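Arginase (RocF) (Helicobacter pylori, PDB 4G3H) probably catalyses the hydrolysis of L-arginine to L-ornithine and urea, with two manganese ions bound in each subunit. Local coordinates at residues L233-M238 / T280-T285; R15-G20 / L87-A92; K241-T246 / N292-Q297. All blocks are in the same frame, centred on the assembly; numbering follows the deposited sequence.

All three contacts involve loops that follow strands of the parallel sheet of the arginase fold; contacts 2 and 3 join such a loop to the start of a helix. Along the chain contact 2 closes first; contacts 1 and 3 follow with alternating segments, 233-238, 241-246, 280-285 and 292-297. Contact 1 lies in the middle, its centre about 9 Å from the centres of contacts 2 and 3, which are about 15 Å apart. It touches both. Glu281 bonds to the loop 87-92 through Ser89 and His91, and the loop 280-285 bonds to 241-246 through Asn283 and Glu281. Helices 16-30 and 293-309 are thus tied to the loops beside the two manganese ions.

Contact 1 (L233-M238 / T280-T285); sequences LDLDIM and TEYNPT. With MN (manganese (II) ion), chain F; MN (manganese (II) ion), chain E.
Asp234 and Thr280 pair in parallel where strands 228-234 and 274-280 end. Thr280 N donates to Leu233 O at 2.8 Å, and Leu235 N donates to Thr280 O at 3.3 Å in a nearly straight bond (174°). The Asp234 and Thr280 side chains rise on the same face of the sheet, CB to CG2 at 4.2 Å. With CG anti to the backbone N (chi1 -177°), the Asp234 carboxylate reaches the metal site. Its OD2 bridges both manganese ions. One ion is 2.5 Å from Asp234 OD2; the other is 2.3 Å from Asp234 OD2 and is also bound by Asp236 OD2, at 2.1 Å. Asp116, His118 and Asp120 supply the other protein ligands.

The second shell fixes this carboxylate. Asp234 OD1 takes the backbone N-H of Asp236 at 2.9 Å, which forms an Asx turn and limits rotation. The bond meets the anti side, 34° out of the carboxylate plane. The Glu281 side chain passes obliquely across that of Asp234, its CB 3.3 Å from Asp234 OD1. The chain of Glu281 then bends, and OE2 accepts from His91 N. Farther from the metals, Leu235 CD1 packs on Tyr282 CB.

Pro284 CD lies over the centre of one face of the Tyr282 ring. Tyr282 also touches helix 16-30 through Arg23 and Leu24. Leu235 and Tyr282 both meet Val298 of helix 293-309. Leu233 touches Ile301 of that helix and Leu263 of helix 256-269.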
loop_
_atom_site.group_PDB
_atom_site.type_symbol
_atom_site.label_atom_id
_atom_site.label_comp_id
_atom_site.label_asym_id
_atom_site.label_seq_id
_atom_site.Cartn_x
_atom_site.Cartn_y
_atom_site.Cartn_z
ATOM N N LEU A 233 2.160 0.902 -3.164
ATOM C CA LEU A 233 2.254 0.310 -4.492
ATOM C C LEU A 233 1.720 -1.113 -4.578
ATOM O O LEU A 233 2.224 -2.020 -3.905
ATOM C CB LEU A 233 3.718 0.319 -4.976
ATOM C CG LEU A 233 4.062 -0.616 -6.159
ATOM C CD1 LEU A 233 3.245 -0.230 -7.386
ATOM C CD2 LEU A 233 5.545 -0.556 -6.472
ATOM N N ASP A 234 0.713 -1.294 -5.430
ATOM C CA ASP A 234 0.103 -2.600 -5.681
ATOM C C ASP A 234 0.634 -3.020 -7.055
ATOM O O ASP A 234 0.392 -2.341 -8.050
ATOM C CB ASP A 234 -1.424 -2.478 -5.731
ATOM C CG ASP A 234 -2.116 -3.822 -5.929
ATOM O OD1 ASP A 234 -1.547 -4.730 -6.590
ATOM O OD2 ASP A 234 -3.247 -3.968 -5.429
ATOM N N LEU A 235 1.341 -4.140 -7.113
ATOM C CA LEU A 235 1.930 -4.602 -8.361
ATOM C C LEU A 235 0.950 -4.837 -9.516
ATOM O O LEU A 235 1.357 -4.878 -10.677
ATOM C CB LEU A 235 2.755 -5.869 -8.101
ATOM C CG LEU A 235 3.955 -5.686 -7.153
ATOM C CD1 LEU A 235 4.507 -7.047 -6.752
ATOM C CD2 LEU A 235 5.035 -4.837 -7.826
ATOM N N ASP A 236 -0.335 -4.986 -9.218
ATOM C CA ASP A 236 -1.279 -5.210 -10.303
ATOM C C ASP A 236 -1.510 -3.947 -11.136
ATOM O O ASP A 236 -2.358 -3.933 -12.030
ATOM C CB ASP A 236 -2.614 -5.773 -9.787
ATOM C CG ASP A 236 -3.359 -4.814 -8.877
ATOM O OD1 ASP A 236 -3.121 -3.590 -8.934
ATOM O OD2 ASP A 236 -4.211 -5.299 -8.110
ATOM N N ILE A 237 -0.759 -2.884 -10.845
ATOM C CA ILE A 237 -0.895 -1.666 -11.630
ATOM C C ILE A 237 -0.277 -1.995 -12.985
ATOM O O ILE A 237 -0.624 -1.403 -14.011
ATOM C CB ILE A 237 -0.164 -0.466 -10.986
ATOM C CG1 ILE A 237 -0.350 0.780 -11.862
ATOM C CG2 ILE A 237 1.300 -0.782 -10.794
ATOM C CD1 ILE A 237 0.183 2.073 -11.253
ATOM N N MET A 238 0.644 -2.955 -12.986
ATOM C CA MET A 238 1.274 -3.383 -14.230
ATOM C C MET A 238 0.263 -4.223 -15.007
ATOM O O MET A 238 -0.572 -4.904 -14.413
ATOM C CB MET A 238 2.526 -4.221 -13.954
ATOM C CG MET A 238 3.725 -3.419 -13.480
ATOM S SD MET A 238 5.199 -4.445 -13.311
ATOM C CE MET A 238 4.921 -5.118 -11.681
ATOM N N THR A 280 2.917 -4.200 -2.271
ATOM C CA THR A 280 2.058 -5.321 -1.927
ATOM C C THR A 280 1.506 -6.112 -3.109
ATOM O O THR A 280 1.687 -5.744 -4.268
ATOM C CB THR A 280 0.869 -4.780 -1.098
ATOM O OG1 THR A 280 0.159 -5.857 -0.479
ATOM C CG2 THR A 280 -0.082 -4.002 -2.012
ATOM N N GLU A 281 0.823 -7.206 -2.784
ATOM C CA GLU A 281 0.193 -8.080 -3.766
ATOM C C GLU A 281 1.142 -8.821 -4.698
ATOM O O GLU A 281 0.924 -8.888 -5.911
ATOM C CB GLU A 281 -0.838 -7.294 -4.587
ATOM C CG GLU A 281 -2.029 -6.759 -3.778
ATOM C CD GLU A 281 -2.881 -7.860 -3.146
ATOM O OE1 GLU A 281 -2.843 -9.008 -3.631
ATOM O OE2 GLU A 281 -3.605 -7.574 -2.170
ATOM N N TYR A 282 2.216 -9.357 -4.137
ATOM C CA TYR A 282 3.130 -10.158 -4.930
ATOM C C TYR A 282 2.750 -11.590 -4.587
ATOM O O TYR A 282 2.958 -12.032 -3.463
ATOM C CB TYR A 282 4.586 -9.907 -4.549
ATOM C CG TYR A 282 5.526 -10.886 -5.205
ATOM C CD1 TYR A 282 5.480 -11.106 -6.580
ATOM C CD2 TYR A 282 6.439 -11.615 -4.454
ATOM C CE1 TYR A 282 6.313 -12.030 -7.192
ATOM C CE2 TYR A 282 7.284 -12.545 -5.055
ATOM C CZ TYR A 282 7.212 -12.748 -6.427
ATOM O OH TYR A 282 8.028 -13.670 -7.037
ATOM N N ASN A 283 2.163 -12.299 -5.545
ATOM C CA ASN A 283 1.750 -13.682 -5.334
ATOM C C ASN A 283 2.366 -14.563 -6.419
ATOM O O ASN A 283 1.774 -14.771 -7.477
ATOM C CB ASN A 283 0.225 -13.797 -5.386
ATOM C CG ASN A 283 -0.269 -15.172 -4.963
ATOM O OD1 ASN A 283 0.455 -16.164 -5.072
ATOM N ND2 ASN A 283 -1.513 -15.239 -4.494
ATOM N N PRO A 284 3.564 -15.100 -6.164
ATOM C CA PRO A 284 4.246 -15.955 -7.138
ATOM C C PRO A 284 3.555 -17.285 -7.443
ATOM O O PRO A 284 3.796 -17.872 -8.497
ATOM C CB PRO A 284 5.625 -16.152 -6.509
ATOM C CG PRO A 284 5.320 -16.165 -5.052
ATOM C CD PRO A 284 4.339 -15.009 -4.913
ATOM N N THR A 285 2.695 -17.757 -6.542
ATOM C CA THR A 285 2.025 -19.039 -6.757
ATOM C C THR A 285 0.988 -19.044 -7.879
ATOM O O THR A 285 0.660 -20.109 -8.401
ATOM C CB THR A 285 1.341 -19.567 -5.465
ATOM O OG1 THR A 285 0.249 -18.714 -5.113
ATOM C CG2 THR A 285 2.327 -19.611 -4.313
HETATM MN MN MN F . -5.130 -3.931 -6.801
HETATM MN MN MN E . -5.003 -2.848 -4.085
#

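Contact 2 (R15-G20 / L87-A92); sequences RGTDKG and LSSEHA
Arg15 and Glu90 cross at about a right angle. The guanidinium presents its edge to the carboxylate. Arg15 NH2 donates to Glu90 OE1 at 2.6 Å, and the hydrogen bond of this salt bridge is nearly straight (171°). OE1 lies almost in the guanidinium plane and is met on its syn side. The two flat groups are turned 35° from each other. Arg15 NE makes a second, weak bond to the same oxygen. The bend of the Arg15 chain at chi3 (81°) turns this edge toward Glu90, whose chain runs extended beyond CG to meet it. The Glu90 side chain is about 8 Å from a manganese ion.

Ser89 points at the first turn of helix 16-30 between Thr17 and Asp18. Its OG stands anti to the backbone N (chi1 -170°), which carries the hydroxyl to the helix. There it accepts from Thr17 OG1 at 3.0 Å and donates at 2.7 Å to the anti lone pair of Asp18 OD1. The bonds run in one direction, from Thr17 through Ser89 to Asp18. The Thr17 CB also comes within 3.4 Å of Ser89 O. Asp18 has further partners: Tyr50 bonds to OD1, and the backbone N of Ala8 bonds to OD2.

Together these polar bonds join the start of helix 16-30 to the loop after strand 84-87. Arg15 occupies the N-cap position of the helix and also forms a salt bridge with Glu52 through NH1. The acidic groups of Glu90 and Glu52 would therefore share its positive charge. Buried Ser89 uses its hydroxyl as both donor and acceptor, so its rotation is probably well defined.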
loop_
_atom_site.group_PDB
_atom_site.type_symbol
_atom_site.label_atom_id
_atom_site.label_comp_id
_atom_site.label_asym_id
_atom_site.label_seq_id
_atom_site.Cartn_x
_atom_site.Cartn_y
_atom_site.Cartn_z
ATOM N N ARG A 15 -1.339 -18.933 2.096
ATOM C CA ARG A 15 -1.471 -17.654 1.399
ATOM C C ARG A 15 -0.357 -17.344 0.402
ATOM O O ARG A 15 0.802 -17.163 0.786
ATOM C CB ARG A 15 -1.574 -16.530 2.431
ATOM C CG ARG A 15 -2.592 -16.819 3.533
ATOM C CD ARG A 15 -2.660 -15.694 4.555
ATOM N NE ARG A 15 -3.492 -14.587 4.100
ATOM C CZ ARG A 15 -4.816 -14.558 4.210
ATOM N NH1 ARG A 15 -5.458 -15.574 4.767
ATOM N NH2 ARG A 15 -5.497 -13.518 3.755
ATOM N N GLY A 16 -0.723 -17.273 -0.878
ATOM C CA GLY A 16 0.243 -16.985 -1.929
ATOM C C GLY A 16 1.003 -15.674 -1.774
ATOM O O GLY A 16 2.152 -15.564 -2.205
ATOM N N THR A 17 0.372 -14.673 -1.172
ATOM C CA THR A 17 1.029 -13.388 -0.976
ATOM C C THR A 17 2.044 -13.456 0.160
ATOM O O THR A 17 3.080 -12.814 0.091
ATOM C CB THR A 17 0.017 -12.267 -0.665
ATOM O OG1 THR A 17 -0.817 -12.669 0.424
ATOM C CG2 THR A 17 -0.840 -11.958 -1.891
ATOM N N ASP A 18 1.739 -14.228 1.206
ATOM C CA ASP A 18 2.646 -14.380 2.344
ATOM C C ASP A 18 3.925 -15.065 1.878
ATOM O O ASP A 18 5.018 -14.771 2.368
ATOM C CB ASP A 18 1.981 -15.204 3.458
ATOM C CG ASP A 18 1.079 -14.364 4.351
ATOM O OD1 ASP A 18 0.692 -13.257 3.935
ATOM O OD2 ASP A 18 0.740 -14.806 5.469
ATOM N N LYS A 19 3.784 -15.979 0.921
ATOM C CA LYS A 19 4.934 -16.682 0.371
ATOM C C LYS A 19 5.728 -15.682 -0.453
ATOM O O LYS A 19 6.957 -15.736 -0.500
ATOM C CB LYS A 19 4.482 -17.863 -0.497
ATOM C CG LYS A 19 3.801 -18.966 0.306
ATOM C CD LYS A 19 3.508 -20.203 -0.531
ATOM C CE LYS A 19 2.886 -21.295 0.323
ATOM N NZ LYS A 19 2.579 -22.521 -0.462
ATOM N N GLY A 20 5.020 -14.760 -1.098
ATOM C CA GLY A 20 5.698 -13.744 -1.881
ATOM C C GLY A 20 6.574 -12.913 -0.964
ATOM O O GLY A 20 7.747 -12.657 -1.256
ATOM N N LEU A 87 6.441 -4.509 3.196
ATOM C CA LEU A 87 5.815 -5.561 2.534
ATOM C C LEU A 87 4.582 -6.099 3.199
ATOM O O LEU A 87 4.641 -6.898 3.889
ATOM C CB LEU A 87 6.779 -6.602 2.007
ATOM C CG LEU A 87 8.172 -6.247 1.635
ATOM C CD1 LEU A 87 9.064 -7.125 1.584
ATOM C CD2 LEU A 87 8.182 -5.695 0.497
ATOM N N SER A 88 3.510 -5.546 2.809
ATOM C CA SER A 88 2.212 -5.689 3.284
ATOM C C SER A 88 1.432 -6.987 3.119
ATOM O O SER A 88 0.586 -7.135 3.662
ATOM C CB SER A 88 1.403 -4.466 3.098
ATOM O OG SER A 88 0.936 -4.307 1.961
ATOM N N SER A 89 1.885 -7.761 2.165
ATOM C CA SER A 89 1.441 -8.945 1.633
ATOM C C SER A 89 0.188 -8.762 0.827
ATOM O O SER A 89 0.248 -8.870 -0.110
ATOM C CB SER A 89 1.191 -10.004 2.683
ATOM O OG SER A 89 0.970 -11.187 2.271
ATOM N N GLU A 90 -0.849 -8.362 1.409
ATOM C CA GLU A 90 -2.085 -8.049 0.859
ATOM C C GLU A 90 -2.554 -6.651 1.055
ATOM O O GLU A 90 -2.356 -6.192 2.017
ATOM C CB GLU A 90 -3.113 -9.133 1.169
ATOM C CG GLU A 90 -3.467 -9.366 2.496
ATOM C CD GLU A 90 -4.416 -10.541 2.659
ATOM O OE1 GLU A 90 -4.137 -11.691 2.462
ATOM O OE2 GLU A 90 -5.448 -10.312 3.086
ATOM N N HIS A 91 -3.080 -6.000 0.024
ATOM C CA HIS A 91 -3.470 -4.616 0.192
ATOM C C HIS A 91 -4.422 -4.306 1.332
ATOM O O HIS A 91 -4.387 -3.207 1.875
ATOM C CB HIS A 91 -4.030 -4.042 -1.111
ATOM C CG HIS A 91 -3.420 -2.727 -1.482
ATOM N ND1 HIS A 91 -2.730 -1.950 -0.576
ATOM C CD2 HIS A 91 -3.381 -2.059 -2.655
ATOM C CE1 HIS A 91 -2.290 -0.861 -1.178
ATOM N NE2 HIS A 91 -2.671 -0.903 -2.442
ATOM N N ALA A 92 -5.265 -5.255 1.713
ATOM C CA ALA A 92 -6.199 -5.006 2.804
ATOM C C ALA A 92 -5.469 -4.600 4.083
ATOM O O ALA A 92 -6.020 -3.867 4.898
ATOM C CB ALA A 92 -7.064 -6.242 3.060
#

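Contact 3 (K241-T246 / N292-Q297); sequences KLFTST and NEEEKQ
The first turn of helix 293-309 docks on the loop between strand 228-234 and helix 256-269, with Glu294 reaching into the bend at Thr244 and Ser245. Its side chain extends beyond CG, and CG is anti to the carbonyl carbon (chi1 -58°), so the carboxylate is carried across to the loop. Glu294 OE2 takes two bonds from Thr244. The backbone N donates at 2.7 Å from above the carboxylate plane, 47° out of it. Thr244 OG1 donates at 2.7 Å to the syn lone pair. The other oxygen, OE1, accepts from Ser245 OG at 2.5 Å, again from above the plane. Ser245 is the centre of an inverse gamma turn, and its CB points toward the helix.

Phe243 packs against the CB of Glu294. Its CE1 is 3.7 Å from Glu294 CB, an oblique approach with ring and carboxylate planes 43° apart. Gln297 OE1 lies at the ring edge, near its plane, 3.7 Å from Phe243 CD1. The Phe243 and Gln297 side chains run antiparallel past one another. The backbone N of Ser245 stands over one face of the ring, offset toward the rim. A water donates to both Leu242 O, at 3.0 Å, and Gln297 OE1, at 2.6 Å, and so adds a bridge between loop and helix.

Ser287 also bonds to Glu294 OE1, and Lys289 forms a weak, long ion pair with OE2. The buried carboxylate thus has an N-H and an O-H from Thr244 at OE2, and the hydroxyls of Ser245 and Ser287 at OE1. These bonds would favour its charged form and restrict its rotation, with the hydrocarbon part of Glu294 left to pack on Phe243.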
loop_
_atom_site.group_PDB
_atom_site.type_symbol
_atom_site.label_atom_id
_atom_site.label_comp_id
_atom_site.label_asym_id
_atom_site.label_seq_id
_atom_site.Cartn_x
_atom_site.Cartn_y
_atom_site.Cartn_z
ATOM N N LYS A 241 -1.340 -8.976 -18.465
ATOM C CA LYS A 241 -0.730 -9.919 -19.400
ATOM C C LYS A 241 0.783 -9.961 -19.206
ATOM O O LYS A 241 1.409 -11.011 -19.353
ATOM C CB LYS A 241 -1.017 -9.514 -20.850
ATOM C CG LYS A 241 -2.466 -9.608 -21.284
ATOM C CD LYS A 241 -2.973 -11.037 -21.226
ATOM C CE LYS A 241 -4.090 -11.250 -22.231
ATOM N NZ LYS A 241 -5.097 -10.154 -22.167
ATOM N N LEU A 242 1.361 -8.807 -18.890
ATOM C CA LEU A 242 2.801 -8.687 -18.687
ATOM C C LEU A 242 3.270 -9.197 -17.320
ATOM O O LEU A 242 4.337 -9.806 -17.223
ATOM C CB LEU A 242 3.238 -7.227 -18.877
ATOM C CG LEU A 242 3.427 -6.698 -20.310
ATOM C CD1 LEU A 242 2.290 -7.147 -21.210
ATOM C CD2 LEU A 242 3.514 -5.175 -20.281
ATOM N N PHE A 243 2.483 -8.951 -16.274
ATOM C CA PHE A 243 2.852 -9.387 -14.925
ATOM C C PHE A 243 1.732 -10.246 -14.360
ATOM O O PHE A 243 0.628 -9.759 -14.115
ATOM C CB PHE A 243 3.085 -8.179 -14.017
ATOM C CG PHE A 243 3.733 -8.525 -12.709
ATOM C CD1 PHE A 243 5.106 -8.761 -12.637
ATOM C CD2 PHE A 243 2.975 -8.633 -11.551
ATOM C CE1 PHE A 243 5.716 -9.099 -11.426
ATOM C CE2 PHE A 243 3.577 -8.972 -10.334
ATOM C CZ PHE A 243 4.946 -9.205 -10.275
ATOM N N THR A 244 2.020 -11.523 -14.136
ATOM C CA THR A 244 0.997 -12.441 -13.655
ATOM C C THR A 244 1.112 -12.909 -12.209
ATOM O O THR A 244 0.217 -13.591 -11.712
ATOM C CB THR A 244 0.929 -13.687 -14.570
ATOM O OG1 THR A 244 2.125 -14.466 -14.411
ATOM C CG2 THR A 244 0.800 -13.260 -16.039
ATOM N N SER A 245 2.195 -12.549 -11.528
ATOM C CA SER A 245 2.368 -12.968 -10.138
ATOM C C SER A 245 1.599 -12.084 -9.157
ATOM O O SER A 245 2.161 -11.566 -8.192
ATOM C CB SER A 245 3.853 -12.983 -9.773
ATOM O OG SER A 245 4.520 -14.018 -10.473
ATOM N N THR A 246 0.306 -11.922 -9.411
ATOM C CA THR A 246 -0.548 -11.111 -8.563
ATOM C C THR A 246 -1.961 -11.704 -8.599
ATOM O O THR A 246 -2.396 -12.244 -9.622
ATOM C CB THR A 246 -0.540 -9.628 -9.035
ATOM O OG1 THR A 246 -1.117 -8.800 -8.021
ATOM C CG2 THR A 246 -1.315 -9.460 -10.330
ATOM N N ASN A 292 12.209 -17.001 -13.810
ATOM C CA ASN A 292 12.539 -16.031 -12.777
ATOM C C ASN A 292 12.167 -14.601 -13.150
ATOM O O ASN A 292 12.326 -13.691 -12.342
ATOM C CB ASN A 292 14.042 -16.080 -12.508
ATOM C CG ASN A 292 14.370 -16.488 -11.099
ATOM O OD1 ASN A 292 15.531 -16.470 -10.693
ATOM N ND2 ASN A 292 13.350 -16.866 -10.339
ATOM N N GLU A 293 11.687 -14.408 -14.372
ATOM C CA GLU A 293 11.336 -13.083 -14.865
ATOM C C GLU A 293 10.574 -12.144 -13.932
ATOM O O GLU A 293 11.043 -11.042 -13.634
ATOM C CB GLU A 293 10.564 -13.197 -16.180
ATOM C CG GLU A 293 11.411 -13.630 -17.361
ATOM C CD GLU A 293 10.785 -13.250 -18.690
ATOM O OE1 GLU A 293 10.600 -12.039 -18.933
ATOM O OE2 GLU A 293 10.475 -14.159 -19.490
ATOM N N GLU A 294 9.400 -12.564 -13.480
ATOM C CA GLU A 294 8.591 -11.713 -12.625
ATOM C C GLU A 294 9.218 -11.438 -11.257
ATOM O O GLU A 294 9.168 -10.308 -10.759
ATOM C CB GLU A 294 7.193 -12.313 -12.483
ATOM C CG GLU A 294 6.524 -12.484 -13.836
ATOM C CD GLU A 294 5.184 -13.183 -13.768
ATOM O OE1 GLU A 294 5.017 -14.088 -12.925
ATOM O OE2 GLU A 294 4.299 -12.842 -14.576
ATOM N N GLU A 295 9.822 -12.452 -10.650
ATOM C CA GLU A 295 10.440 -12.227 -9.360
ATOM C C GLU A 295 11.558 -11.200 -9.520
ATOM O O GLU A 295 11.712 -10.292 -8.692
ATOM C CB GLU A 295 10.986 -13.532 -8.783
ATOM C CG GLU A 295 11.599 -13.349 -7.408
ATOM C CD GLU A 295 11.860 -14.656 -6.705
ATOM O OE1 GLU A 295 10.879 -15.354 -6.372
ATOM O OE2 GLU A 295 13.043 -14.984 -6.489
ATOM N N LYS A 296 12.331 -11.338 -10.593
ATOM C CA LYS A 296 13.419 -10.407 -10.856
ATOM C C LYS A 296 12.883 -8.984 -11.025
ATOM O O LYS A 296 13.506 -8.021 -10.582
ATOM C CB LYS A 296 14.200 -10.821 -12.111
ATOM C CG LYS A 296 15.062 -12.066 -11.924
ATOM C CD LYS A 296 16.108 -12.213 -13.028
ATOM C CE LYS A 296 15.487 -12.556 -14.376
ATOM N NZ LYS A 296 14.895 -13.926 -14.393
ATOM N N GLN A 297 11.729 -8.853 -11.662
ATOM C CA GLN A 297 11.148 -7.533 -11.863
ATOM C C GLN A 297 10.769 -6.880 -10.535
ATOM O O GLN A 297 11.048 -5.700 -10.317
ATOM C CB GLN A 297 9.929 -7.625 -12.784
ATOM C CG GLN A 297 10.305 -7.996 -14.210
ATOM C CD GLN A 297 9.113 -8.058 -15.141
ATOM O OE1 GLN A 297 8.123 -8.724 -14.851
ATOM N NE2 GLN A 297 9.209 -7.371 -16.272
HETATM O O HOH W 1 7.102 -10.545 -16.474
#